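PDB 3TEF: Iron(III) ABC transporter, periplasmic iron-compound-binding protein from Vibrio cholerae, which probably captures ferric catecholate siderophores in the periplasm and delivers them to an ABC transporter for iron uptake. Local coordinates for residues P19-V24 against E39-S44; F105-D110 against A263-K268; S176-V181 against A259-I264. All coordinates share one frame; numbering follows the deposited sequence.

In the fold
The three contacts sample a class of binding protein in which two lobes are joined by a long helix, here taken to be helix 131-154. Contact 1 comes first along the chain, at the edge of the parallel sheet of the N-terminal lobe. Contacts 2 and 3 open later and both end where helix 257-262 turns into helix 267-279, sharing A263 and I264. Their centres lie about 7 Å apart near the centre of the molecule, and they touch where A109 CB meets S176 O at 3.3 Å. The centre of contact 1 is about 19 Å from that of contact 2 and 24 Å from that of contact 3. The C-terminal helices are thereby packed against elements of both lobes.

Contact 1 of 3, residues P19-V24 against E39-S44; sequences PQRVVV and EPVAVS
A short, weakly bonded parallel pairing of strand 22-25 with strand 42-43, flanked by backbone bonds to V41 and S44, forms the edge of the four-stranded N-terminal sheet, where the two strands and helix 27-35 make a beta-alpha-beta unit. Three backbone hydrogen bonds carry it. V41 N donates to V22 O at 2.8 Å, V24 N to A42 O at 3.0 Å, and S44 N to V24 O at 3.0 Å. Before the strands meet, a water links the two segments: it donates to Q20 O and E39 O and accepts from V22 N. Side chains sort by face. V24 turns to the side covered by helix 27-35, and its CG2 lies 3.9 Å from P40 CB, with L30 of that helix touching both residues. On the other side V23 CG2 meets A42 CB at 4.1 Å and also V41 CG2. This methyl reaches across because V23 CG1 takes the place anti to the backbone N (chi1 167°), leaving CG2 beside that nitrogen. Just before the strand, R21 bends at chi3, and its NE is hydrogen-bonded to Q78 O. The methyl V41 CG1 sits over one face of the guanidinium, toward its rim, 3.9 Å from R21 NH1.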
ATOM      1  N   PRO A  19       0.925  10.175  21.948  1.00 30.94           N
ATOM      2  CA  PRO A  19       0.657  11.546  21.516  1.00 28.59           C
ATOM      3  C   PRO A  19      -0.845  11.744  21.368  1.00 31.51           C
ATOM      4  O   PRO A  19      -1.531  10.873  20.826  1.00 29.38           O
ATOM      5  CB  PRO A  19       1.361  11.631  20.157  1.00 28.26           C
ATOM      6  CG  PRO A  19       1.474  10.213  19.688  1.00 31.23           C
ATOM      7  CD  PRO A  19       1.678   9.409  20.939  1.00 32.21           C
ATOM      8  N   GLN A  20      -1.348  12.871  21.861  1.00 30.70           N
ATOM      9  CA  GLN A  20      -2.787  13.101  21.928  1.00 31.12           C
ATOM     10  C   GLN A  20      -3.355  13.682  20.642  1.00 29.75           C
ATOM     11  O   GLN A  20      -4.500  13.399  20.274  1.00 31.49           O
ATOM     12  CB  GLN A  20      -3.124  14.002  23.119  1.00 34.56           C
ATOM     13  CG  GLN A  20      -2.830  13.349  24.462  1.00 38.38           C
ATOM     14  CD  GLN A  20      -3.512  11.998  24.603  1.00 43.93           C
ATOM     15  OE1 GLN A  20      -2.853  10.954  24.677  1.00 48.92           O
ATOM     16  NE2 GLN A  20      -4.839  12.011  24.637  1.00 44.68           N
ATOM     17  N   ARG A  21      -2.556  14.496  19.969  1.00 26.57           N
ATOM     18  CA  ARG A  21      -2.970  15.147  18.731  1.00 26.54           C
ATOM     19  C   ARG A  21      -2.123  14.620  17.576  1.00 25.70           C
ATOM     20  O   ARG A  21      -0.932  14.912  17.475  1.00 26.18           O
ATOM     21  CB  ARG A  21      -2.842  16.670  18.856  1.00 29.54           C
ATOM     22  CG  ARG A  21      -3.694  17.266  19.982  1.00 32.48           C
ATOM     23  CD  ARG A  21      -3.583  18.784  20.028  1.00 27.67           C
ATOM     24  NE  ARG A  21      -4.077  19.374  18.789  1.00 31.08           N
ATOM     25  CZ  ARG A  21      -5.364  19.528  18.492  1.00 31.83           C
ATOM     26  NH1 ARG A  21      -6.305  19.126  19.346  1.00 32.44           N
ATOM     27  NH2 ARG A  21      -5.710  20.077  17.338  1.00 32.51           N
ATOM     28  N   VAL A  22      -2.740  13.812  16.726  1.00 24.68           N
ATOM     29  CA  VAL A  22      -2.033  13.163  15.630  1.00 23.71           C
ATOM     30  C   VAL A  22      -2.574  13.675  14.301  1.00 21.89           C
ATOM     31  O   VAL A  22      -3.784  13.683  14.076  1.00 22.13           O
ATOM     32  CB  VAL A  22      -2.222  11.635  15.680  1.00 23.15           C
ATOM     33  CG1 VAL A  22      -1.446  10.957  14.553  1.00 22.61           C
ATOM     34  CG2 VAL A  22      -1.800  11.104  17.035  1.00 22.94           C
ATOM     35  N   VAL A  23      -1.668  14.102  13.429  1.00 20.70           N
ATOM     36  CA  VAL A  23      -2.015  14.512  12.073  1.00 19.38           C
ATOM     37  C   VAL A  23      -1.533  13.396  11.151  1.00 20.04           C
ATOM     38  O   VAL A  23      -0.416  12.894  11.312  1.00 21.70           O
ATOM     39  CB  VAL A  23      -1.307  15.836  11.711  1.00 24.14           C
ATOM     40  CG1 VAL A  23      -1.386  16.124  10.208  1.00 24.30           C
ATOM     41  CG2 VAL A  23      -1.898  16.974  12.514  1.00 24.07           C
ATOM     42  N   VAL A  24      -2.369  12.998  10.198  1.00 18.79           N
ATOM     43  CA  VAL A  24      -2.016  11.889   9.323  1.00 18.34           C
ATOM     44  C   VAL A  24      -2.126  12.285   7.853  1.00 22.10           C
ATOM     45  O   VAL A  24      -3.181  12.754   7.394  1.00 21.92           O
ATOM     46  CB  VAL A  24      -2.909  10.647   9.590  1.00 19.05           C
ATOM     47  CG1 VAL A  24      -2.446   9.479   8.738  1.00 20.28           C
ATOM     48  CG2 VAL A  24      -2.882  10.273  11.069  1.00 19.52           C
ATOM     49  N   GLU A  39      -7.740   8.186  16.867  1.00 25.00           N
ATOM     50  CA  GLU A  39      -8.473   9.162  16.064  1.00 27.91           C
ATOM     51  C   GLU A  39      -7.653  10.434  15.872  1.00 24.71           C
ATOM     52  O   GLU A  39      -7.381  11.142  16.830  1.00 26.89           O
ATOM     53  CB  GLU A  39      -9.825   9.516  16.690  1.00 32.50           C
ATOM     54  CG  GLU A  39     -10.682  10.396  15.785  1.00 33.32           C
ATOM     55  CD  GLU A  39     -11.980  10.826  16.429  1.00 40.39           C
ATOM     56  OE1 GLU A  39     -12.224  10.442  17.593  1.00 45.30           O
ATOM     57  OE2 GLU A  39     -12.757  11.544  15.765  1.00 42.15           O
ATOM     58  N   PRO A  40      -7.287  10.734  14.622  1.00 23.31           N
ATOM     59  CA  PRO A  40      -6.434  11.893  14.320  1.00 24.61           C
ATOM     60  C   PRO A  40      -7.212  13.195  14.413  1.00 25.26           C
ATOM     61  O   PRO A  40      -8.453  13.172  14.398  1.00 27.20           O
ATOM     62  CB  PRO A  40      -6.034  11.660  12.865  1.00 22.63           C
ATOM     63  CG  PRO A  40      -7.213  10.907  12.292  1.00 28.10           C
ATOM     64  CD  PRO A  40      -7.667   9.983  13.412  1.00 24.00           C
ATOM     65  N   VAL A  41      -6.492  14.306  14.510  1.00 22.62           N
ATOM     66  CA  VAL A  41      -7.101  15.624  14.565  1.00 25.84           C
ATOM     67  C   VAL A  41      -7.169  16.318  13.204  1.00 29.17           C
ATOM     68  O   VAL A  41      -7.929  17.275  13.034  1.00 29.64           O
ATOM     69  CB  VAL A  41      -6.395  16.554  15.580  1.00 24.22           C
ATOM     70  CG1 VAL A  41      -6.474  15.974  16.987  1.00 28.52           C
ATOM     71  CG2 VAL A  41      -4.948  16.818  15.172  1.00 26.58           C
ATOM     72  N   ALA A  42      -6.387  15.833  12.244  1.00 22.54           N
ATOM     73  CA  ALA A  42      -6.370  16.383  10.893  1.00 19.62           C
ATOM     74  C   ALA A  42      -5.818  15.324   9.943  1.00 23.09           C
ATOM     75  O   ALA A  42      -5.004  14.484  10.347  1.00 20.04           O
ATOM     76  CB  ALA A  42      -5.531  17.646  10.837  1.00 25.38           C
ATOM     77  N   VAL A  43      -6.293  15.340   8.701  1.00 18.55           N
ATOM     78  CA  VAL A  43      -5.948  14.299   7.738  1.00 17.95           C
ATOM     79  C   VAL A  43      -5.808  14.856   6.338  1.00 20.16           C
ATOM     80  O   VAL A  43      -6.430  15.862   5.991  1.00 22.03           O
ATOM     81  CB  VAL A  43      -7.009  13.177   7.702  1.00 18.08           C
ATOM     82  CG1 VAL A  43      -7.115  12.511   9.063  1.00 19.57           C
ATOM     83  CG2 VAL A  43      -8.370  13.734   7.253  1.00 21.49           C
ATOM     84  N   SER A  44      -5.000  14.197   5.519  1.00 19.43           N
ATOM     85  CA  SER A  44      -4.984  14.548   4.110  1.00 18.02           C
ATOM     86  C   SER A  44      -6.351  14.230   3.515  1.00 20.94           C
ATOM     87  O   SER A  44      -7.133  13.461   4.085  1.00 20.49           O
ATOM     88  CB  SER A  44      -3.865  13.813   3.365  1.00 23.35           C
ATOM     89  OG  SER A  44      -3.902  12.434   3.655  1.00 22.39           O
TER
HETATM   90  O   HOH W   1      -5.209  12.719  17.684  1.00 26.87           O

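Contact 2 of 3, residues F105-D110 against A263-K268; sequences FAAEAD and AISGVK
F105 presents the edge of its ring to S265 in a type II beta turn, A263 to G266, that connects helices 257-262 and 267-279 in the interior of the protein. The turn is closed by G266 N donating to A263 O, and G266 then serves as N-cap of the second helix. With CG anti to the backbone N (chi1 -177°), the phenyl group extends toward the turn. S265 O lies near the ring plane, 3.3 Å from F105 CZ, an approach that sets the carbonyl oxygen against the positively polarised C-H rim; the same oxygen accepts a hydrogen bond from W121 NE1. S265 CB packs beside F105 CE2 at 3.6 Å. The serine hydroxyl points instead to A107: S265 OG rests 3.5 Å from A107 CB and is hydrogen-bonded to T117 of helix 113-128. A107 points its methyl at the turn and meets I264 CG2 at 4.0 Å, so that I264 and S265 together receive it. No direct hydrogen bond spans the two segments. Their polar link is a water that donates to both backbone carbonyls, at 2.8 Å from F105 O and 2.8 Å from I264 O.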
ATOM      1  N   PHE A 105       5.432   6.134   7.400  1.00 19.71           N
ATOM      2  CA  PHE A 105       4.756   4.842   7.500  1.00 16.84           C
ATOM      3  C   PHE A 105       4.718   4.276   6.093  1.00 19.11           C
ATOM      4  O   PHE A 105       3.999   4.787   5.223  1.00 18.83           O
ATOM      5  CB  PHE A 105       3.327   5.062   8.064  1.00 18.32           C
ATOM      6  CG  PHE A 105       2.534   3.791   8.283  1.00 20.14           C
ATOM      7  CD1 PHE A 105       2.601   3.111   9.498  1.00 18.66           C
ATOM      8  CD2 PHE A 105       1.686   3.303   7.289  1.00 19.80           C
ATOM      9  CE1 PHE A 105       1.872   1.953   9.715  1.00 19.10           C
ATOM     10  CE2 PHE A 105       0.953   2.128   7.500  1.00 17.40           C
ATOM     11  CZ  PHE A 105       1.050   1.460   8.717  1.00 20.58           C
ATOM     12  N   ALA A 106       5.527   3.250   5.838  1.00 19.46           N
ATOM     13  CA  ALA A 106       5.706   2.813   4.462  1.00 19.88           C
ATOM     14  C   ALA A 106       6.314   1.427   4.368  1.00 19.49           C
ATOM     15  O   ALA A 106       7.024   0.986   5.277  1.00 24.54           O
ATOM     16  CB  ALA A 106       6.606   3.832   3.704  1.00 20.83           C
ATOM     17  N   ALA A 107       6.051   0.764   3.247  1.00 20.59           N
ATOM     18  CA  ALA A 107       6.656  -0.532   2.934  1.00 22.83           C
ATOM     19  C   ALA A 107       8.022  -0.331   2.285  1.00 26.30           C
ATOM     20  O   ALA A 107       8.266   0.705   1.677  1.00 26.21           O
ATOM     21  CB  ALA A 107       5.778  -1.287   1.993  1.00 22.40           C
ATOM     22  N   GLU A 108       8.888  -1.338   2.389  1.00 23.10           N
ATOM     23  CA  GLU A 108      10.205  -1.301   1.733  1.00 27.73           C
ATOM     24  C   GLU A 108      10.367  -2.483   0.778  1.00 28.98           C
ATOM     25  O   GLU A 108      10.212  -3.635   1.175  1.00 29.73           O
ATOM     26  CB  GLU A 108      11.324  -1.317   2.769  1.00 29.23           C
ATOM     27  CG  GLU A 108      11.283  -0.164   3.751  1.00 25.95           C
ATOM     28  CD  GLU A 108      11.387   1.173   3.058  1.00 29.81           C
ATOM     29  OE1 GLU A 108      12.084   1.247   2.024  1.00 35.01           O
ATOM     30  OE2 GLU A 108      10.749   2.134   3.528  1.00 28.11           O
ATOM     31  N   ALA A 109      10.669  -2.192  -0.482  1.00 28.34           N
ATOM     32  CA  ALA A 109      10.791  -3.239  -1.497  1.00 28.80           C
ATOM     33  C   ALA A 109      11.951  -4.192  -1.226  1.00 33.08           C
ATOM     34  O   ALA A 109      11.830  -5.405  -1.429  1.00 31.11           O
ATOM     35  CB  ALA A 109      10.916  -2.616  -2.894  1.00 31.02           C
ATOM     36  N   ASP A 110      13.080  -3.657  -0.767  1.00 29.67           N
ATOM     37  CA  ASP A 110      14.235  -4.518  -0.525  1.00 35.34           C
ATOM     38  C   ASP A 110      13.994  -5.591   0.547  1.00 36.14           C
ATOM     39  O   ASP A 110      14.225  -6.778   0.298  1.00 39.27           O
ATOM     40  CB  ASP A 110      15.532  -3.709  -0.299  1.00 36.02           C
ATOM     41  CG  ASP A 110      15.592  -3.016   1.061  1.00 41.93           C
ATOM     42  OD1 ASP A 110      14.541  -2.633   1.618  1.00 37.60           O
ATOM     43  OD2 ASP A 110      16.723  -2.828   1.570  1.00 48.64           O
ATOM     44  N   ALA A 263      -3.260   2.591  -0.227  1.00 18.83           N
ATOM     45  CA  ALA A 263      -3.257   2.516   1.229  1.00 17.50           C
ATOM     46  C   ALA A 263      -2.109   1.641   1.689  1.00 18.30           C
ATOM     47  O   ALA A 263      -2.292   0.631   2.375  1.00 20.15           O
ATOM     48  CB  ALA A 263      -4.598   1.955   1.735  1.00 19.47           C
ATOM     49  N   ILE A 264      -0.910   2.054   1.307  1.00 19.08           N
ATOM     50  CA  ILE A 264       0.283   1.241   1.524  1.00 18.27           C
ATOM     51  C   ILE A 264       0.488   0.883   2.994  1.00 17.58           C
ATOM     52  O   ILE A 264       0.542   1.752   3.865  1.00 18.22           O
ATOM     53  CB  ILE A 264       1.508   1.977   0.986  1.00 19.14           C
ATOM     54  CG1 ILE A 264       1.394   2.137  -0.536  1.00 20.86           C
ATOM     55  CG2 ILE A 264       2.785   1.252   1.391  1.00 22.72           C
ATOM     56  CD1 ILE A 264       2.356   3.175  -1.117  1.00 21.76           C
ATOM     57  N   SER A 265       0.606  -0.416   3.253  1.00 18.03           N
ATOM     58  CA  SER A 265       0.839  -0.946   4.589  1.00 18.17           C
ATOM     59  C   SER A 265      -0.337  -0.760   5.559  1.00 18.84           C
ATOM     60  O   SER A 265      -0.190  -0.944   6.764  1.00 19.56           O
ATOM     61  CB  SER A 265       2.149  -0.410   5.185  1.00 21.61           C
ATOM     62  OG  SER A 265       3.275  -0.902   4.459  1.00 19.96           O
ATOM     63  N   GLY A 266      -1.517  -0.432   5.033  1.00 17.37           N
ATOM     64  CA  GLY A 266      -2.678  -0.335   5.890  1.00 20.03           C
ATOM     65  C   GLY A 266      -3.015  -1.687   6.491  1.00 19.36           C
ATOM     66  O   GLY A 266      -2.635  -2.729   5.950  1.00 20.80           O
ATOM     67  N   VAL A 267      -3.727  -1.673   7.611  1.00 20.26           N
ATOM     68  CA  VAL A 267      -4.255  -2.920   8.178  1.00 20.12           C
ATOM     69  C   VAL A 267      -5.356  -3.524   7.293  1.00 18.94           C
ATOM     70  O   VAL A 267      -5.243  -4.673   6.838  1.00 21.92           O
ATOM     71  CB  VAL A 267      -4.711  -2.722   9.636  1.00 19.06           C
ATOM     72  CG1 VAL A 267      -5.477  -3.947  10.158  1.00 24.73           C
ATOM     73  CG2 VAL A 267      -3.499  -2.382  10.523  1.00 23.36           C
ATOM     74  N   LYS A 268      -6.397  -2.746   7.015  1.00 20.97           N
ATOM     75  CA  LYS A 268      -7.477  -3.219   6.151  1.00 21.53           C
ATOM     76  C   LYS A 268      -6.929  -3.504   4.760  1.00 23.12           C
ATOM     77  O   LYS A 268      -7.339  -4.459   4.104  1.00 22.67           O
ATOM     78  CB  LYS A 268      -8.606  -2.191   6.051  1.00 24.10           C
ATOM     79  CG  LYS A 268      -9.195  -1.772   7.387  1.00 31.05           C
ATOM     80  CD  LYS A 268      -9.698  -2.953   8.163  1.00 36.40           C
ATOM     81  CE  LYS A 268     -10.475  -2.510   9.394  1.00 46.23           C
ATOM     82  NZ  LYS A 268     -11.337  -3.613   9.913  1.00 42.98           N
TER
HETATM   83  O   HOH W   2       1.786   4.229   3.658  1.00 21.05           O

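Contact 3 of 3, residues S176-V181 against A259-I264; sequences SRFSSV and AWYIAI
The guanidinium of R177 turns one face to the CD1-CE1 side of Y261, at the centre of the contact between the turn S176-S179 and the end of helix 257-262. Y261 CE1 stands over the middle of the guanidinium, 3.4 Å from R177 CZ, with the two planes 28° apart. The arginine reaches there by placing CG between its backbone N and carbonyl carbon (chi1 60°) and bending again at chi3. R88 makes a cation-pi interaction with the same tyrosine, whose hydroxyl is hydrogen-bonded to R221 NE.

Polar links are few. R177 NH2 makes a weak, bent bond to Y261 O at 3.2 Å, with an angle of 126° at the hydrogen; R88 NH2 also donates to this carbonyl oxygen. A water lying at the guanidinium's edge accepts from R177 NE at 2.8 Å and donates to W260 O, tying the arginine to the carbonyl of the residue before Y261. S180 OG comes close to the six-membered part of the W260 indole, 3.3 Å from W260 CZ3. The indole NE1 is held by D276 OD2 of helix 267-279.

Apolar packing adds to this. F178 has one face under R177 CG, while its CE1 approaches W260 CB at 4.2 Å and its CZ approaches Y261 CD1. V181 CG2 meets W260 CZ3 at 3.7 Å.

The S176-S179 turn is itself braced. S179 N donates to S176 O in a type I beta turn, and S176 OG accepts from F178 N, forming an ST turn. R177, R88 and R221 gathered beside Y261 are consistent with a site for an anionic ferric siderophore, as expected between the two lobes of a periplasmic iron-siderophore binding protein.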
ATOM      1  N   SER A 176      10.026  -4.207  -6.230  1.00 25.63           N
ATOM      2  CA  SER A 176       9.206  -3.053  -6.527  1.00 28.69           C
ATOM      3  C   SER A 176       8.216  -2.831  -5.392  1.00 25.28           C
ATOM      4  O   SER A 176       8.193  -3.577  -4.402  1.00 23.13           O
ATOM      5  CB  SER A 176       8.418  -3.298  -7.813  1.00 26.38           C
ATOM      6  OG  SER A 176       7.347  -4.200  -7.561  1.00 24.53           O
ATOM      7  N   ARG A 177       7.383  -1.812  -5.551  1.00 22.45           N
ATOM      8  CA  ARG A 177       6.342  -1.542  -4.579  1.00 24.71           C
ATOM      9  C   ARG A 177       5.398  -2.738  -4.452  1.00 23.55           C
ATOM     10  O   ARG A 177       4.673  -2.843  -3.470  1.00 23.98           O
ATOM     11  CB  ARG A 177       5.553  -0.301  -4.986  1.00 25.10           C
ATOM     12  CG  ARG A 177       4.872  -0.422  -6.348  1.00 21.94           C
ATOM     13  CD  ARG A 177       4.404   0.950  -6.829  1.00 24.09           C
ATOM     14  NE  ARG A 177       3.415   1.529  -5.923  1.00 23.37           N
ATOM     15  CZ  ARG A 177       3.197   2.832  -5.784  1.00 26.78           C
ATOM     16  NH1 ARG A 177       3.912   3.715  -6.484  1.00 27.60           N
ATOM     17  NH2 ARG A 177       2.266   3.261  -4.941  1.00 27.48           N
ATOM     18  N   PHE A 178       5.398  -3.625  -5.446  1.00 20.59           N
ATOM     19  CA  PHE A 178       4.542  -4.821  -5.383  1.00 22.69           C
ATOM     20  C   PHE A 178       5.343  -6.070  -5.014  1.00 23.23           C
ATOM     21  O   PHE A 178       5.001  -7.180  -5.415  1.00 24.16           O
ATOM     22  CB  PHE A 178       3.772  -5.028  -6.694  1.00 24.44           C
ATOM     23  CG  PHE A 178       2.911  -3.865  -7.069  1.00 23.81           C
ATOM     24  CD1 PHE A 178       1.773  -3.565  -6.334  1.00 25.30           C
ATOM     25  CD2 PHE A 178       3.244  -3.046  -8.141  1.00 23.18           C
ATOM     26  CE1 PHE A 178       0.981  -2.469  -6.673  1.00 26.39           C
ATOM     27  CE2 PHE A 178       2.449  -1.962  -8.493  1.00 26.67           C
ATOM     28  CZ  PHE A 178       1.316  -1.675  -7.759  1.00 27.55           C
ATOM     29  N   SER A 179       6.404  -5.873  -4.237  1.00 24.69           N
ATOM     30  CA  SER A 179       7.246  -6.984  -3.788  1.00 26.24           C
ATOM     31  C   SER A 179       6.442  -8.112  -3.122  1.00 24.61           C
ATOM     32  O   SER A 179       6.811  -9.281  -3.216  1.00 25.40           O
ATOM     33  CB  SER A 179       8.338  -6.481  -2.840  1.00 22.99           C
ATOM     34  OG  SER A 179       7.812  -6.034  -1.602  1.00 23.23           O
ATOM     35  N   SER A 180       5.337  -7.754  -2.468  1.00 21.53           N
ATOM     36  CA  SER A 180       4.495  -8.728  -1.765  1.00 23.41           C
ATOM     37  C   SER A 180       4.157  -9.946  -2.622  1.00 26.54           C
ATOM     38  O   SER A 180       4.173 -11.086  -2.139  1.00 25.49           O
ATOM     39  CB  SER A 180       3.199  -8.058  -1.324  1.00 24.96           C
ATOM     40  OG  SER A 180       2.577  -7.481  -2.454  1.00 24.09           O
ATOM     41  N   VAL A 181       3.843  -9.699  -3.890  1.00 21.89           N
ATOM     42  CA  VAL A 181       3.446 -10.753  -4.814  1.00 22.57           C
ATOM     43  C   VAL A 181       4.480 -11.879  -4.861  1.00 24.80           C
ATOM     44  O   VAL A 181       4.122 -13.060  -4.889  1.00 24.70           O
ATOM     45  CB  VAL A 181       3.243 -10.203  -6.240  1.00 22.34           C
ATOM     46  CG1 VAL A 181       2.960 -11.336  -7.217  1.00 24.58           C
ATOM     47  CG2 VAL A 181       2.083  -9.188  -6.265  1.00 21.24           C
ATOM     48  N   ALA A 259      -6.129  -1.036  -1.854  1.00 21.30           N
ATOM     49  CA  ALA A 259      -5.354  -1.858  -0.941  1.00 18.67           C
ATOM     50  C   ALA A 259      -3.900  -1.998  -1.388  1.00 20.00           C
ATOM     51  O   ALA A 259      -3.000  -1.959  -0.556  1.00 21.44           O
ATOM     52  CB  ALA A 259      -5.975  -3.230  -0.779  1.00 20.81           C
ATOM     53  N   TRP A 260      -3.686  -2.188  -2.692  1.00 20.13           N
ATOM     54  CA  TRP A 260      -2.343  -2.502  -3.210  1.00 19.35           C
ATOM     55  C   TRP A 260      -1.505  -1.285  -3.581  1.00 20.69           C
ATOM     56  O   TRP A 260      -0.273  -1.334  -3.530  1.00 21.53           O
ATOM     57  CB  TRP A 260      -2.440  -3.417  -4.438  1.00 22.64           C
ATOM     58  CG  TRP A 260      -2.927  -4.812  -4.139  1.00 20.95           C
ATOM     59  CD1 TRP A 260      -4.226  -5.202  -3.954  1.00 22.26           C
ATOM     60  CD2 TRP A 260      -2.134  -6.004  -4.025  1.00 22.12           C
ATOM     61  NE1 TRP A 260      -4.284  -6.550  -3.710  1.00 23.29           N
ATOM     62  CE2 TRP A 260      -3.013  -7.067  -3.750  1.00 21.63           C
ATOM     63  CE3 TRP A 260      -0.759  -6.267  -4.103  1.00 24.65           C
ATOM     64  CZ2 TRP A 260      -2.572  -8.380  -3.567  1.00 23.60           C
ATOM     65  CZ3 TRP A 260      -0.323  -7.566  -3.933  1.00 25.94           C
ATOM     66  CH2 TRP A 260      -1.225  -8.606  -3.665  1.00 22.66           C
ATOM     67  N   TYR A 261      -2.171  -0.197  -3.952  1.00 20.18           N
ATOM     68  CA  TYR A 261      -1.481   0.931  -4.559  1.00 21.36           C
ATOM     69  C   TYR A 261      -1.560   2.206  -3.705  1.00 20.97           C
ATOM     70  O   TYR A 261      -0.584   2.933  -3.563  1.00 22.43           O
ATOM     71  CB  TYR A 261      -2.050   1.165  -5.963  1.00 22.09           C
ATOM     72  CG  TYR A 261      -1.389   2.301  -6.711  1.00 24.89           C
ATOM     73  CD1 TYR A 261      -0.089   2.180  -7.187  1.00 25.58           C
ATOM     74  CD2 TYR A 261      -2.070   3.487  -6.942  1.00 25.58           C
ATOM     75  CE1 TYR A 261       0.522   3.230  -7.876  1.00 27.72           C
ATOM     76  CE2 TYR A 261      -1.472   4.541  -7.633  1.00 28.90           C
ATOM     77  CZ  TYR A 261      -0.183   4.401  -8.093  1.00 29.99           C
ATOM     78  OH  TYR A 261       0.402   5.444  -8.774  1.00 34.54           O
ATOM     79  N   ILE A 262      -2.731   2.461  -3.131  1.00 19.50           N
ATOM     80  CA  ILE A 262      -2.967   3.690  -2.375  1.00 18.28           C
ATOM     81  C   ILE A 262      -2.647   3.567  -0.887  1.00 20.54           C
ATOM     82  O   ILE A 262      -1.852   4.340  -0.345  1.00 20.19           O
ATOM     83  CB  ILE A 262      -4.434   4.179  -2.521  1.00 19.91           C
ATOM     84  CG1 ILE A 262      -4.771   4.480  -3.994  1.00 24.04           C
ATOM     85  CG2 ILE A 262      -4.689   5.397  -1.625  1.00 22.51           C
ATOM     86  CD1 ILE A 262      -4.010   5.640  -4.585  1.00 23.86           C
ATOM     87  N   ALA A 263      -3.260   2.591  -0.227  1.00 18.83           N
ATOM     88  CA  ALA A 263      -3.257   2.516   1.229  1.00 17.50           C
ATOM     89  C   ALA A 263      -2.109   1.641   1.689  1.00 18.30           C
ATOM     90  O   ALA A 263      -2.292   0.631   2.375  1.00 20.15           O
ATOM     91  CB  ALA A 263      -4.598   1.955   1.735  1.00 19.47           C
ATOM     92  N   ILE A 264      -0.910   2.054   1.307  1.00 19.08           N
ATOM     93  CA  ILE A 264       0.283   1.241   1.524  1.00 18.27           C
ATOM     94  C   ILE A 264       0.488   0.883   2.994  1.00 17.58           C
ATOM     95  O   ILE A 264       0.542   1.752   3.865  1.00 18.22           O
ATOM     96  CB  ILE A 264       1.508   1.977   0.986  1.00 19.14           C
ATOM     97  CG1 ILE A 264       1.394   2.137  -0.536  1.00 20.86           C
ATOM     98  CG2 ILE A 264       2.785   1.252   1.391  1.00 22.72           C
ATOM     99  CD1 ILE A 264       2.356   3.175  -1.117  1.00 21.76           C
TER
HETATM  100  O   HOH W   3       2.040   0.222  -3.825  1.00 25.58           O